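Local structure of leucyl-trna synthetase (Plasmodium falciparum, 5FOC) at residues L151-Q156 against I198-K203; V121-S126 against I182-E187; E103-K108 against T171-I176. The protein probably attaches leucine to its cognate tRNA using ATP, and is represented here by its editing domain, which probably removes wrongly attached amino acids from that tRNA. The protein carries 2 engineered substitutions. All coordinates share one frame; numbering follows the deposited sequence.

Contact 2 lies deepest, its centre about 6 Å from that of the chain. There, two parallel strands of the main sheet are joined by three backbone hydrogen bonds and packed with aromatic and aliphatic side chains. Contact 1, about 12 Å from it between centres, begins on strand 146-152, the neighbour of strand 181-185 in the same sheet; it is mostly buried but has only one cross-segment hydrogen bond. Contact 3, about 26 Å from the chain centre, is a partly exposed helix pair held by aliphatic groups. It touches contact 1, where Ile175 meets Leu151 and Pro200, while contacts 2 and 3 stay about 8 Å apart at their nearest atoms.

Contact 1. Residues L151-Q156 against I198-K203; sequences LGFDKQ and IIPLLK
Phe153 and Ile198 are joined by the one hydrogen bond between residues 151-156 and 198-203. Phe153 N donates to Ile198 O over 2.9 Å, nearly straight at 164° through the hydrogen, though the donor is tilted 24° from the carbonyl plane. Around this bond the two backbones are tightly apposed. Gly152, which has no side chain to hold them apart, brings its CA to 3.4 Å from Ile198 O and to 4.1 Å from Ile199 CA. One residue back, Leu151 O comes to 3.3 Å from Pro200 CD, with Ile199 CB also close by. The Phe153 ring then lies at an oblique slant to this backbone: CE2 is 4.0 Å from Pro200 CD, and CD2 is 3.6 Å from Ile198 O. With CG anti to the carbonyl carbon (chi1 -56°), the ring returns alongside the Ile198-Pro200 backbone. Met170 and Cys179 add to its surroundings.

The other end is looser. Gln156 is exposed and meets Ile198 only through aliphatic carbons, CB to CG1 at 4.1 Å, while its amide NE2 is engaged by Gln196. Leu151, by contrast, is next to last in strand 146-152 and packs on Ile175 and Ile176 of helix 172-178. The contact thus ties the exit of a sheet strand to the segment between helix 190-195 and strand 201-202. Its chemistry is one directional backbone bond reinforced by apolar packing, without a charged pair between the segments, so its geometry is set chiefly by close backbone fit.

Contact 2. Residues V121-S126 against I182-E187; sequences VIFLGS and IYVCSE
Strands 121-126 and 182-185 run parallel in register, Val121 beside Ile182, Ile122 beside Tyr183 and Phe123 beside Val184, with their short axes turned 36° from each other. This is a regular parallel pair within the large mixed sheet of the editing domain, where strand 7-15 flanks 120-127 antiparallel on its other edge. Three bonds form the ladder: Ile122 N to Ile182 O (2.8 Å), Val184 N to Ile122 O (2.9 Å) and Leu124 N to Val184 O (3.1 Å). Ile122 therefore bonds through both its N and its O to the two residues that bracket Tyr183. At Ile122 O a weak CA-H...O contact from Tyr183 CA, 3.1 Å, supplements the Val184 N-H bond.

Side chains alternate between the faces of the sheet. On the face shared by Val121, Ile182, Phe123 and Val184, the last two lie side by side. Val184 CG2 sits over the centre of the Phe123 ring, 4.0 Å above its plane, and Val184 CB beside it makes a CH-pi contact, 4.0 Å from the Phe123 centroid. Phe223 meets the same ring edge-to-face, and Phe21 of helix 18-35 packs on Val121, Phe123 and Val184.

On the face of Ile122, Tyr183 carries the packing. Its chi1 of -67° sets the ring beside its own backbone N and alongside Ile122, with Leu124 crossing it at a slant over one ring face. Leu124 CD1 stands over the ring, 4.1 Å from its centroid and 27° off the normal, a second CH-pi contact. The phenol OH bonds to Phe153 O, linking the ring to the neighbouring strand's exit, and also to Asn181 ND2, while at the ring's flank Ile122 CG2 lies 3.8 Å from Tyr183 CE1.

Contact 3. Residues E103-K108 against T171-I176; sequences EDLKNK and TKEEII
The Glu173 carboxylate borders Leu105 of helix 103-109, its OE1 4.3 Å from Leu105 CD2, a marginal contact at the exposed rim. The carboxylate of Glu174 is used within its own segment: Thr171 N reaches OE1 over 3.0 Å from above the group's plane, 39° out of it. In return Glu174 N donates to Thr171 OG1 at 3.1 Å. These reciprocal bonds are a capping box, which closes the N-terminus of helix 172-178 with Thr171 as N-cap. In the other segment the Glu103 carboxylate is likewise used locally, OE2 being met by Lys106 NZ at 3.2 Å in a salt bridge one turn along.

What meets across the helices is mainly aliphatic. Leu105 enters between Lys172 and Ile176: CD2 lies 3.8 Å from Ile176 CD1, while the other branch, CD1, rests 4.0 Å from Lys172 CB. Both pairs cross at a slant. Lys108 slides past Ile176 in the opposite direction, placing its CD 3.8 Å from Ile176 CG2. Its first torsion (chi1 -174°) swings CG away from the backbone N and the chain stays extended until a bend at the last torsion, so methylenes do the touching and the ammonium goes on to Asp118. Lys172 similarly contributes its aliphatic part and sends NZ to Glu102.

The short axes are 29° from parallel and 11.2 Å apart, so side chains rather than backbones bridge the gap. Helix 103-109 packs against helix 172-178 far from the middle of the chain, the centre of the contact lying about 26 Å from the chain's centre; helix 172-178 in turn packs through Ile175 and Ile176 on Leu151 of strand 146-152, and through Lys172 and Ile175 on Leu202 of strand 201-202.

Contact 1. Residues L151-Q156 against I198-K203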
loop_
_atom_site.group_PDB
_atom_site.type_symbol
_atom_site.label_atom_id
_atom_site.label_comp_id
_atom_site.label_asym_id
_atom_site.label_seq_id
_atom_site.Cartn_x
_atom_site.Cartn_y
_atom_site.Cartn_z
ATOM N N LEU A 151 9.997 8.042 8.940
ATOM C CA LEU A 151 11.118 7.123 8.909
ATOM C C LEU A 151 10.888 5.952 9.859
ATOM O O LEU A 151 10.312 6.172 10.953
ATOM C CB LEU A 151 12.417 7.860 9.264
ATOM C CG LEU A 151 13.058 8.818 8.207
ATOM C CD1 LEU A 151 14.062 9.732 8.864
ATOM C CD2 LEU A 151 13.685 7.924 7.164
ATOM N N GLY A 152 11.241 4.745 9.475
ATOM C CA GLY A 152 11.044 3.596 10.362
ATOM C C GLY A 152 12.041 2.507 10.107
ATOM O O GLY A 152 12.937 2.621 9.216
ATOM N N PHE A 153 11.853 1.436 10.846
ATOM C CA PHE A 153 12.780 0.336 10.873
ATOM C C PHE A 153 12.420 -0.718 9.841
ATOM O O PHE A 153 11.238 -0.932 9.514
ATOM C CB PHE A 153 12.753 -0.317 12.254
ATOM C CG PHE A 153 13.045 0.641 13.397
ATOM C CD1 PHE A 153 14.345 1.084 13.606
ATOM C CD2 PHE A 153 12.040 1.097 14.241
ATOM C CE1 PHE A 153 14.662 1.969 14.602
ATOM C CE2 PHE A 153 12.351 1.972 15.292
ATOM C CZ PHE A 153 13.660 2.416 15.468
ATOM N N ASP A 154 13.463 -1.409 9.372
ATOM C CA ASP A 154 13.304 -2.477 8.394
ATOM C C ASP A 154 12.810 -3.753 9.033
ATOM O O ASP A 154 12.147 -4.548 8.365
ATOM C CB ASP A 154 14.620 -2.741 7.638
ATOM C CG ASP A 154 14.403 -3.514 6.341
ATOM O OD1 ASP A 154 13.652 -3.020 5.455
ATOM O OD2 ASP A 154 14.975 -4.621 6.220
ATOM N N LYS A 155 13.158 -3.932 10.312
ATOM C CA LYS A 155 12.764 -5.069 11.140
ATOM C C LYS A 155 12.166 -4.513 12.429
ATOM O O LYS A 155 12.660 -3.520 12.942
ATOM C CB LYS A 155 14.015 -5.885 11.457
ATOM C CG LYS A 155 13.748 -7.171 12.203
ATOM C CD LYS A 155 14.910 -8.145 12.082
ATOM C CE LYS A 155 16.172 -7.600 12.712
ATOM N NZ LYS A 155 17.096 -8.718 13.005
ATOM N N GLN A 156 11.108 -5.137 12.947
ATOM C CA GLN A 156 10.378 -4.569 14.085
ATOM C C GLN A 156 10.911 -5.100 15.395
ATOM O O GLN A 156 12.120 -5.015 15.617
ATOM C CB GLN A 156 8.865 -4.760 13.948
ATOM C CG GLN A 156 8.258 -6.061 14.439
ATOM C CD GLN A 156 6.743 -6.043 14.296
ATOM O OE1 GLN A 156 6.215 -6.304 13.227
ATOM N NE2 GLN A 156 6.033 -5.745 15.390
ATOM N N ILE A 198 7.601 -0.508 14.566
ATOM C CA ILE A 198 7.886 -0.295 13.137
ATOM C C ILE A 198 8.408 1.113 12.900
ATOM O O ILE A 198 9.236 1.304 12.013
ATOM C CB ILE A 198 6.639 -0.585 12.272
ATOM C CG1 ILE A 198 6.196 -2.041 12.529
ATOM C CG2 ILE A 198 6.926 -0.307 10.775
ATOM C CD1 ILE A 198 4.845 -2.432 11.975
ATOM N N ILE A 199 7.918 2.106 13.625
ATOM C CA ILE A 199 8.468 3.461 13.564
ATOM C C ILE A 199 8.776 3.937 14.971
ATOM O O ILE A 199 8.160 3.403 15.914
ATOM C CB ILE A 199 7.523 4.443 12.849
ATOM C CG1 ILE A 199 6.280 4.785 13.704
ATOM C CG2 ILE A 199 7.097 3.893 11.478
ATOM C CD1 ILE A 199 5.392 5.847 13.089
ATOM N N PRO A 200 9.668 4.902 15.149
ATOM C CA PRO A 200 9.963 5.489 16.428
ATOM C C PRO A 200 9.054 6.652 16.740
ATOM O O PRO A 200 8.349 7.156 15.868
ATOM C CB PRO A 200 11.373 5.993 16.267
ATOM C CG PRO A 200 11.440 6.354 14.831
ATOM C CD PRO A 200 10.609 5.374 14.095
ATOM N N LEU A 201 9.066 7.020 18.016
ATOM C CA LEU A 201 8.500 8.291 18.516
ATOM C C LEU A 201 9.640 9.295 18.649
ATOM O O LEU A 201 10.757 8.919 18.929
ATOM C CB LEU A 201 7.798 8.087 19.858
ATOM C CG LEU A 201 6.519 7.272 19.934
ATOM C CD1 LEU A 201 6.058 7.130 21.387
ATOM C CD2 LEU A 201 5.481 7.960 19.045
ATOM N N LEU A 202 9.338 10.566 18.422
ATOM C CA LEU A 202 10.283 11.654 18.439
ATOM C C LEU A 202 10.301 12.299 19.825
ATOM O O LEU A 202 9.264 12.461 20.450
ATOM C CB LEU A 202 9.890 12.677 17.367
ATOM C CG LEU A 202 10.598 14.014 17.260
ATOM C CD1 LEU A 202 12.006 13.869 16.734
ATOM C CD2 LEU A 202 9.774 14.986 16.417
ATOM N N LYS A 203 11.480 12.634 20.345
ATOM C CA LYS A 203 11.573 13.483 21.575
ATOM C C LYS A 203 12.265 14.800 21.245
ATOM O O LYS A 203 12.956 14.883 20.200
ATOM C CB LYS A 203 12.300 12.760 22.700
ATOM C CG LYS A 203 13.771 12.462 22.460
ATOM C CD LYS A 203 14.388 11.857 23.716
ATOM C CE LYS A 203 15.701 11.167 23.393
ATOM N NZ LYS A 203 16.430 10.699 24.604
#

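Contact 2. Residues V121-S126 against I182-E187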
loop_
_atom_site.group_PDB
_atom_site.type_symbol
_atom_site.label_atom_id
_atom_site.label_comp_id
_atom_site.label_asym_id
_atom_site.label_seq_id
_atom_site.Cartn_x
_atom_site.Cartn_y
_atom_site.Cartn_z
ATOM N N VAL A 121 12.169 3.912 -0.120
ATOM C CA VAL A 121 10.846 4.547 -0.051
ATOM C C VAL A 121 9.803 3.464 -0.176
ATOM O O VAL A 121 9.732 2.770 -1.167
ATOM C CB VAL A 121 10.610 5.618 -1.122
ATOM C CG1 VAL A 121 9.210 6.210 -0.971
ATOM C CG2 VAL A 121 11.711 6.695 -1.123
ATOM N N ILE A 122 8.962 3.301 0.886
ATOM C CA ILE A 122 8.124 2.145 0.962
ATOM C C ILE A 122 6.697 2.566 1.366
ATOM O O ILE A 122 6.547 3.201 2.449
ATOM C CB ILE A 122 8.655 1.110 1.991
ATOM C CG1 ILE A 122 10.018 0.549 1.583
ATOM C CG2 ILE A 122 7.633 -0.012 2.244
ATOM C CD1 ILE A 122 10.746 -0.181 2.668
ATOM N N PHE A 123 5.714 2.251 0.529
ATOM C CA PHE A 123 4.280 2.316 0.897
ATOM C C PHE A 123 3.998 1.068 1.718
ATOM O O PHE A 123 4.355 -0.016 1.418
ATOM C CB PHE A 123 3.375 2.384 -0.350
ATOM C CG PHE A 123 3.385 3.707 -1.059
ATOM C CD1 PHE A 123 4.446 4.049 -1.912
ATOM C CD2 PHE A 123 2.370 4.616 -0.906
ATOM C CE1 PHE A 123 4.417 5.278 -2.580
ATOM C CE2 PHE A 123 2.359 5.832 -1.537
ATOM C CZ PHE A 123 3.381 6.164 -2.406
ATOM N N LEU A 124 3.250 1.277 2.850
ATOM C CA LEU A 124 2.917 0.112 3.672
ATOM C C LEU A 124 1.507 -0.354 3.300
ATOM O O LEU A 124 0.524 0.307 3.682
ATOM C CB LEU A 124 3.013 0.481 5.146
ATOM C CG LEU A 124 4.393 0.662 5.748
ATOM C CD1 LEU A 124 4.335 1.225 7.171
ATOM C CD2 LEU A 124 5.139 -0.652 5.735
ATOM N N GLY A 125 1.434 -1.430 2.493
ATOM C CA GLY A 125 0.213 -1.956 1.936
ATOM C C GLY A 125 -0.382 -2.857 3.011
ATOM O O GLY A 125 0.357 -3.582 3.606
ATOM N N SER A 126 -1.690 -2.849 3.123
ATOM C CA SER A 126 -2.359 -3.666 4.178
ATOM C C SER A 126 -3.259 -4.708 3.511
ATOM O O SER A 126 -4.030 -4.357 2.603
ATOM C CB SER A 126 -3.161 -2.688 4.989
ATOM O OG SER A 126 -3.782 -3.480 6.006
ATOM N N ILE A 182 11.779 5.170 4.441
ATOM C CA ILE A 182 10.752 6.172 4.452
ATOM C C ILE A 182 9.460 5.429 4.214
ATOM O O ILE A 182 9.226 4.948 3.144
ATOM C CB ILE A 182 10.945 7.252 3.381
ATOM C CG1 ILE A 182 12.211 8.030 3.673
ATOM C CG2 ILE A 182 9.759 8.182 3.342
ATOM C CD1 ILE A 182 12.765 8.757 2.476
ATOM N N TYR A 183 8.576 5.364 5.242
ATOM C CA TYR A 183 7.256 4.806 5.060
ATOM C C TYR A 183 6.174 5.803 4.735
ATOM O O TYR A 183 6.194 6.910 5.235
ATOM C CB TYR A 183 6.857 4.035 6.331
ATOM C CG TYR A 183 7.663 2.785 6.611
ATOM C CD1 TYR A 183 7.859 1.803 5.616
ATOM C CD2 TYR A 183 8.298 2.574 7.851
ATOM C CE1 TYR A 183 8.586 0.644 5.871
ATOM C CE2 TYR A 183 9.040 1.417 8.104
ATOM C CZ TYR A 183 9.180 0.444 7.120
ATOM O OH TYR A 183 9.900 -0.714 7.256
ATOM N N VAL A 184 5.265 5.408 3.843
ATOM C CA VAL A 184 4.105 6.186 3.506
ATOM C C VAL A 184 2.887 5.428 4.077
ATOM O O VAL A 184 2.691 4.227 3.795
ATOM C CB VAL A 184 3.878 6.338 1.989
ATOM C CG1 VAL A 184 2.766 7.312 1.718
ATOM C CG2 VAL A 184 5.172 6.839 1.308
ATOM N N CYS A 185 2.068 6.161 4.818
ATOM C CA CYS A 185 0.923 5.522 5.547
ATOM C C CYS A 185 -0.045 6.586 6.021
ATOM O O CYS A 185 0.263 7.761 6.085
ATOM C CB CYS A 185 1.462 4.726 6.708
ATOM S SG CYS A 185 2.414 5.685 7.907
ATOM N N SER A 186 -1.231 6.115 6.427
ATOM C CA SER A 186 -2.246 6.996 6.942
ATOM C C SER A 186 -1.898 7.506 8.379
ATOM O O SER A 186 -1.118 6.910 9.125
ATOM C CB SER A 186 -3.588 6.236 7.008
ATOM O OG SER A 186 -3.483 5.118 7.882
ATOM N N GLU A 187 -2.513 8.637 8.713
ATOM C CA GLU A 187 -2.474 9.161 10.073
ATOM C C GLU A 187 -2.934 8.104 11.068
ATOM O O GLU A 187 -2.256 7.858 12.076
ATOM C CB GLU A 187 -3.382 10.380 10.208
ATOM C CG GLU A 187 -3.221 11.098 11.535
ATOM C CD GLU A 187 -4.161 12.258 11.686
ATOM O OE1 GLU A 187 -5.047 12.448 10.836
ATOM O OE2 GLU A 187 -4.018 12.972 12.682
#

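Contact 3. Residues E103-K108 against T171-I176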
loop_
_atom_site.group_PDB
_atom_site.type_symbol
_atom_site.label_atom_id
_atom_site.label_comp_id
_atom_site.label_asym_id
_atom_site.label_seq_id
_atom_site.Cartn_x
_atom_site.Cartn_y
_atom_site.Cartn_z
ATOM N N GLU A 103 19.638 22.778 10.531
ATOM C CA GLU A 103 19.696 22.998 9.109
ATOM C C GLU A 103 20.409 21.885 8.349
ATOM O O GLU A 103 20.004 21.567 7.238
ATOM C CB GLU A 103 20.333 24.352 8.752
ATOM C CG GLU A 103 19.843 24.884 7.416
ATOM C CD GLU A 103 18.450 25.529 7.448
ATOM O OE1 GLU A 103 17.855 25.779 8.549
ATOM O OE2 GLU A 103 17.954 25.805 6.318
ATOM N N ASP A 104 21.463 21.314 8.930
ATOM C CA ASP A 104 22.190 20.187 8.296
ATOM C C ASP A 104 21.263 18.982 8.084
ATOM O O ASP A 104 21.344 18.318 7.034
ATOM C CB ASP A 104 23.456 19.779 9.093
ATOM C CG ASP A 104 24.609 20.830 9.012
ATOM O OD1 ASP A 104 24.701 21.615 8.032
ATOM O OD2 ASP A 104 25.443 20.849 9.942
ATOM N N LEU A 105 20.373 18.736 9.056
ATOM C CA LEU A 105 19.337 17.704 8.946
ATOM C C LEU A 105 18.394 17.992 7.782
ATOM O O LEU A 105 18.117 17.100 6.977
ATOM C CB LEU A 105 18.500 17.590 10.226
ATOM C CG LEU A 105 19.217 17.230 11.523
ATOM C CD1 LEU A 105 18.198 16.906 12.615
ATOM C CD2 LEU A 105 20.163 16.056 11.350
ATOM N N LYS A 106 17.911 19.236 7.717
ATOM C CA LYS A 106 17.049 19.678 6.659
ATOM C C LYS A 106 17.762 19.444 5.331
ATOM O O LYS A 106 17.198 18.796 4.458
ATOM C CB LYS A 106 16.662 21.154 6.825
ATOM C CG LYS A 106 15.713 21.688 5.750
ATOM C CD LYS A 106 15.733 23.214 5.673
ATOM C CE LYS A 106 14.811 23.847 6.673
ATOM N NZ LYS A 106 14.825 25.323 6.489
ATOM N N ASN A 107 19.001 19.943 5.189
ATOM C CA ASN A 107 19.768 19.779 3.958
ATOM C C ASN A 107 20.023 18.315 3.550
ATOM O O ASN A 107 20.189 18.018 2.362
ATOM C CB ASN A 107 21.123 20.498 4.081
ATOM C CG ASN A 107 21.012 22.017 4.063
ATOM O OD1 ASN A 107 19.979 22.584 3.714
ATOM N ND2 ASN A 107 22.098 22.693 4.481
ATOM N N LYS A 108 20.065 17.416 4.541
ATOM C CA LYS A 108 20.239 15.990 4.305
ATOM C C LYS A 108 18.946 15.340 3.791
ATOM O O LYS A 108 18.984 14.476 2.915
ATOM C CB LYS A 108 20.711 15.297 5.593
ATOM C CG LYS A 108 21.080 13.820 5.468
ATOM C CD LYS A 108 21.479 13.233 6.826
ATOM C CE LYS A 108 22.285 11.928 6.756
ATOM N NZ LYS A 108 21.727 10.898 5.836
ATOM N N THR A 171 15.767 11.052 19.228
ATOM C CA THR A 171 15.909 12.391 18.698
ATOM C C THR A 171 15.837 12.316 17.154
ATOM O O THR A 171 15.985 11.256 16.515
ATOM C CB THR A 171 17.257 13.029 19.092
ATOM O OG1 THR A 171 18.334 12.295 18.481
ATOM C CG2 THR A 171 17.424 13.036 20.595
ATOM N N LYS A 172 15.652 13.478 16.566
ATOM C CA LYS A 172 15.577 13.610 15.133
ATOM C C LYS A 172 16.827 13.006 14.460
ATOM O O LYS A 172 16.730 12.216 13.506
ATOM C CB LYS A 172 15.408 15.083 14.770
ATOM C CG LYS A 172 14.445 15.332 13.648
ATOM C CD LYS A 172 14.163 16.825 13.446
ATOM C CE LYS A 172 12.987 17.316 14.281
ATOM N NZ LYS A 172 12.721 18.763 14.090
ATOM N N GLU A 173 17.981 13.338 15.026
ATOM C CA GLU A 173 19.253 12.859 14.534
ATOM C C GLU A 173 19.323 11.342 14.648
ATOM O O GLU A 173 19.702 10.671 13.670
ATOM C CB GLU A 173 20.384 13.534 15.285
ATOM C CG GLU A 173 21.754 13.285 14.715
ATOM C CD GLU A 173 22.728 14.353 15.170
ATOM O OE1 GLU A 173 22.474 15.551 14.886
ATOM O OE2 GLU A 173 23.725 14.000 15.833
ATOM N N GLU A 174 18.920 10.803 15.824
ATOM C CA GLU A 174 18.902 9.363 16.030
ATOM C C GLU A 174 18.003 8.655 15.015
ATOM O O GLU A 174 18.371 7.616 14.516
ATOM C CB GLU A 174 18.507 9.000 17.466
ATOM C CG GLU A 174 19.613 9.301 18.459
ATOM C CD GLU A 174 19.162 9.197 19.898
ATOM O OE1 GLU A 174 17.914 9.142 20.179
ATOM O OE2 GLU A 174 20.084 9.181 20.756
ATOM N N ILE A 175 16.844 9.216 14.710
ATOM C CA ILE A 175 15.911 8.620 13.719
ATOM C C ILE A 175 16.537 8.583 12.318
ATOM O O ILE A 175 16.520 7.542 11.638
ATOM C CB ILE A 175 14.557 9.371 13.655
ATOM C CG1 ILE A 175 13.859 9.203 15.021
ATOM C CG2 ILE A 175 13.628 8.851 12.558
ATOM C CD1 ILE A 175 12.649 10.090 15.236
ATOM N N ILE A 176 17.168 9.687 11.968
ATOM C CA ILE A 176 17.825 9.769 10.674
ATOM C C ILE A 176 18.959 8.743 10.597
ATOM O O ILE A 176 19.187 8.131 9.527
ATOM C CB ILE A 176 18.293 11.219 10.421
ATOM C CG1 ILE A 176 17.094 12.167 10.230
ATOM C CG2 ILE A 176 19.085 11.302 9.137
ATOM C CD1 ILE A 176 17.438 13.654 10.289
#